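Local coordinates for NikO protein (Streptomyces tendae, PDB 4FQD) that is an enolpyruvyl transferase essential in nikkomycin biosynthesis, at residues A[186-191]-A[361-366]. The protein carries 4 engineered substitutions. Numbering follows the deposited sequence.
Sequences LMSGPC and REAVWE
Pro190 lays its CB over one face of the Trp365 indole, a CH-pi contact 3.7 Å from CB to the centroid of the six-membered ring and 19° off the normal. Within the inverse beta/alpha barrel of the enolpyruvyl transferases, it exemplifies how a proline on a tryptophan face can join loops distant in sequence: one leading into helix 192-204, the other following strand 356-362. Pro190 O sits above the rim on that same side, 3.7 Å from Trp365 CZ2. Arg139 makes a cation-pi contact with the ring, and a bound sulfate, probably from the crystallisation liquor, lies about 4 Å from the side chain. Trp365 CG stands anti to its carbonyl carbon (chi1 -70°), and chi2 of 111° turns the face toward the proline. Replacing Trp365 by an alanine is likely to leave Pro190 CB without its aromatic face and Arg139 without its cation-pi partner. The turn itself is braced by its own carboxylate: Glu362 OE2 accepts from Val364 N through its anti lone pair and from Trp365 N above the carboxylate plane. Leu186 CD2 packs on Ala363 CB. The buried Ser188 OG, also bonded to Ser336 N, reaches Ala363 O in a hydrogen bond whose modelled length, 2.5 Å, is doubtfully short.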
ATOM      1  N   LEU A 186      -9.159   4.297  -5.119  1.00  9.87           N
ATOM      2  CA  LEU A 186      -8.761   4.169  -3.726  1.00 13.26           C
ATOM      3  C   LEU A 186      -9.700   4.973  -2.831  1.00 13.02           C
ATOM      4  O   LEU A 186      -9.776   4.735  -1.624  1.00 11.99           O
ATOM      5  CB  LEU A 186      -7.320   4.648  -3.540  1.00 13.65           C
ATOM      6  CG  LEU A 186      -6.592   4.171  -2.282  1.00 18.16           C
ATOM      7  CD1 LEU A 186      -6.318   2.677  -2.363  1.00  9.10           C
ATOM      8  CD2 LEU A 186      -5.300   4.948  -2.075  1.00 12.16           C
ATOM      9  N   MET A 187     -10.417   5.914  -3.444  1.00 14.22           N
ATOM     10  CA  MET A 187     -11.300   6.833  -2.728  1.00 10.98           C
ATOM     11  C   MET A 187     -10.545   7.576  -1.632  1.00 11.02           C
ATOM     12  O   MET A 187     -10.938   7.550  -0.467  1.00 12.44           O
ATOM     13  CB  MET A 187     -12.507   6.099  -2.138  1.00 14.13           C
ATOM     14  CG  MET A 187     -13.387   5.415  -3.168  1.00 19.52           C
ATOM     15  SD  MET A 187     -14.916   4.799  -2.441  1.00 27.02           S
ATOM     16  CE  MET A 187     -15.725   4.108  -3.878  1.00 13.22           C
ATOM     17  N   SER A 188      -9.456   8.233  -2.017  1.00 14.23           N
ATOM     18  CA  SER A 188      -8.608   8.926  -1.054  1.00 13.72           C
ATOM     19  C   SER A 188      -8.122  10.266  -1.596  1.00 12.58           C
ATOM     20  O   SER A 188      -7.870  10.413  -2.792  1.00 12.69           O
ATOM     21  CB  SER A 188      -7.415   8.048  -0.668  1.00  8.90           C
ATOM     22  OG  SER A 188      -6.597   8.691   0.293  1.00 14.58           O
ATOM     23  N   GLY A 189      -7.991  11.240  -0.703  1.00 12.71           N
ATOM     24  CA  GLY A 189      -7.528  12.561  -1.081  1.00 15.41           C
ATOM     25  C   GLY A 189      -7.589  13.543   0.072  1.00 16.93           C
ATOM     26  O   GLY A 189      -8.334  13.337   1.029  1.00 17.67           O
ATOM     27  N   PRO A 190      -6.804  14.626  -0.017  1.00 19.42           N
ATOM     28  CA  PRO A 190      -6.759  15.648   1.035  1.00 22.53           C
ATOM     29  C   PRO A 190      -8.008  16.532   1.052  1.00 20.96           C
ATOM     30  O   PRO A 190      -8.269  17.196   2.056  1.00 18.23           O
ATOM     31  CB  PRO A 190      -5.528  16.474   0.658  1.00 24.80           C
ATOM     32  CG  PRO A 190      -5.435  16.335  -0.822  1.00 19.62           C
ATOM     33  CD  PRO A 190      -5.893  14.938  -1.132  1.00 18.91           C
ATOM     34  N   CYS A 191      -8.765  16.529  -0.042  1.00 14.81           N
ATOM     35  CA  CYS A 191      -9.961  17.360  -0.163  1.00 19.49           C
ATOM     36  C   CYS A 191     -11.236  16.551   0.095  1.00 19.65           C
ATOM     37  O   CYS A 191     -12.341  17.094   0.106  1.00 17.44           O
ATOM     38  CB  CYS A 191     -10.014  18.008  -1.553  1.00 19.55           C
ATOM     39  SG  CYS A 191      -8.547  18.991  -1.988  1.00 21.96           S
ATOM     40  N   ARG A 361       2.880   4.013   3.005  1.00 11.31           N
ATOM     41  CA  ARG A 361       2.537   4.878   1.884  1.00 11.15           C
ATOM     42  C   ARG A 361       1.467   5.892   2.266  1.00 13.67           C
ATOM     43  O   ARG A 361       0.424   5.535   2.816  1.00 10.34           O
ATOM     44  CB  ARG A 361       2.064   4.053   0.688  1.00 15.46           C
ATOM     45  CG  ARG A 361       1.988   4.846  -0.604  1.00 13.20           C
ATOM     46  CD  ARG A 361       1.467   3.991  -1.740  1.00 16.86           C
ATOM     47  NE  ARG A 361       2.014   4.408  -3.026  1.00 24.97           N
ATOM     48  CZ  ARG A 361       3.071   3.848  -3.603  1.00 22.06           C
ATOM     49  NH1 ARG A 361       3.693   2.840  -3.011  1.00 16.12           N
ATOM     50  NH2 ARG A 361       3.504   4.291  -4.774  1.00 28.66           N
ATOM     51  N   GLU A 362       1.734   7.157   1.966  1.00 15.21           N
ATOM     52  CA  GLU A 362       0.801   8.236   2.257  1.00 15.14           C
ATOM     53  C   GLU A 362      -0.076   8.537   1.046  1.00 15.59           C
ATOM     54  O   GLU A 362       0.428   8.874  -0.025  1.00 17.01           O
ATOM     55  CB  GLU A 362       1.566   9.492   2.673  1.00 16.45           C
ATOM     56  CG  GLU A 362       0.695  10.719   2.831  1.00 28.94           C
ATOM     57  CD  GLU A 362      -0.270  10.602   3.991  1.00 19.53           C
ATOM     58  OE1 GLU A 362       0.191  10.371   5.128  1.00 23.56           O
ATOM     59  OE2 GLU A 362      -1.490  10.736   3.762  1.00 19.57           O
ATOM     60  N   ALA A 363      -1.389   8.419   1.219  1.00 15.83           N
ATOM     61  CA  ALA A 363      -2.321   8.648   0.119  1.00 11.50           C
ATOM     62  C   ALA A 363      -3.368   9.708   0.451  1.00 14.25           C
ATOM     63  O   ALA A 363      -4.430   9.756  -0.168  1.00 18.51           O
ATOM     64  CB  ALA A 363      -2.994   7.346  -0.287  1.00  9.26           C
ATOM     65  N   VAL A 364      -3.066  10.551   1.433  1.00 16.16           N
ATOM     66  CA  VAL A 364      -3.951  11.655   1.793  1.00 20.81           C
ATOM     67  C   VAL A 364      -3.186  12.975   1.825  1.00 23.09           C
ATOM     68  O   VAL A 364      -3.353  13.820   0.947  1.00 24.72           O
ATOM     69  CB  VAL A 364      -4.632  11.427   3.160  1.00 21.41           C
ATOM     70  CG1 VAL A 364      -5.539  12.600   3.503  1.00 22.72           C
ATOM     71  CG2 VAL A 364      -5.420  10.127   3.154  1.00 13.72           C
ATOM     72  N   TRP A 365      -2.341  13.143   2.839  1.00 30.76           N
ATOM     73  CA  TRP A 365      -1.571  14.373   2.992  1.00 35.16           C
ATOM     74  C   TRP A 365      -0.124  14.206   2.554  1.00 50.67           C
ATOM     75  O   TRP A 365       0.731  13.795   3.339  1.00 55.74           O
ATOM     76  CB  TRP A 365      -1.628  14.879   4.434  1.00 37.66           C
ATOM     77  CG  TRP A 365      -2.974  15.391   4.826  1.00 37.49           C
ATOM     78  CD1 TRP A 365      -3.838  14.827   5.719  1.00 34.88           C
ATOM     79  CD2 TRP A 365      -3.623  16.566   4.327  1.00 43.66           C
ATOM     80  NE1 TRP A 365      -4.981  15.584   5.813  1.00 48.15           N
ATOM     81  CE2 TRP A 365      -4.873  16.656   4.968  1.00 41.12           C
ATOM     82  CE3 TRP A 365      -3.264  17.553   3.403  1.00 46.42           C
ATOM     83  CZ2 TRP A 365      -5.770  17.693   4.714  1.00 46.70           C
ATOM     84  CZ3 TRP A 365      -4.154  18.582   3.153  1.00 41.48           C
ATOM     85  CH2 TRP A 365      -5.393  18.645   3.806  1.00 44.64           C
ATOM     86  N   GLU A 366       0.136  14.536   1.295  1.00 42.33           N
ATOM     87  CA  GLU A 366       1.475  14.485   0.731  1.00 63.22           C
ATOM     88  C   GLU A 366       2.478  15.262   1.576  1.00 61.99           C
ATOM     89  O   GLU A 366       2.146  16.302   2.143  1.00 42.74           O
ATOM     90  CB  GLU A 366       1.447  15.071  -0.675  1.00 67.63           C
ATOM     91  CG  GLU A 366       2.685  14.793  -1.482  1.00 68.78           C
ATOM     92  CD  GLU A 366       2.866  13.320  -1.805  1.00 76.38           C
ATOM     93  OE1 GLU A 366       1.862  12.575  -1.876  1.00 74.55           O
ATOM     94  OE2 GLU A 366       4.031  12.916  -1.990  1.00 80.65           O
TER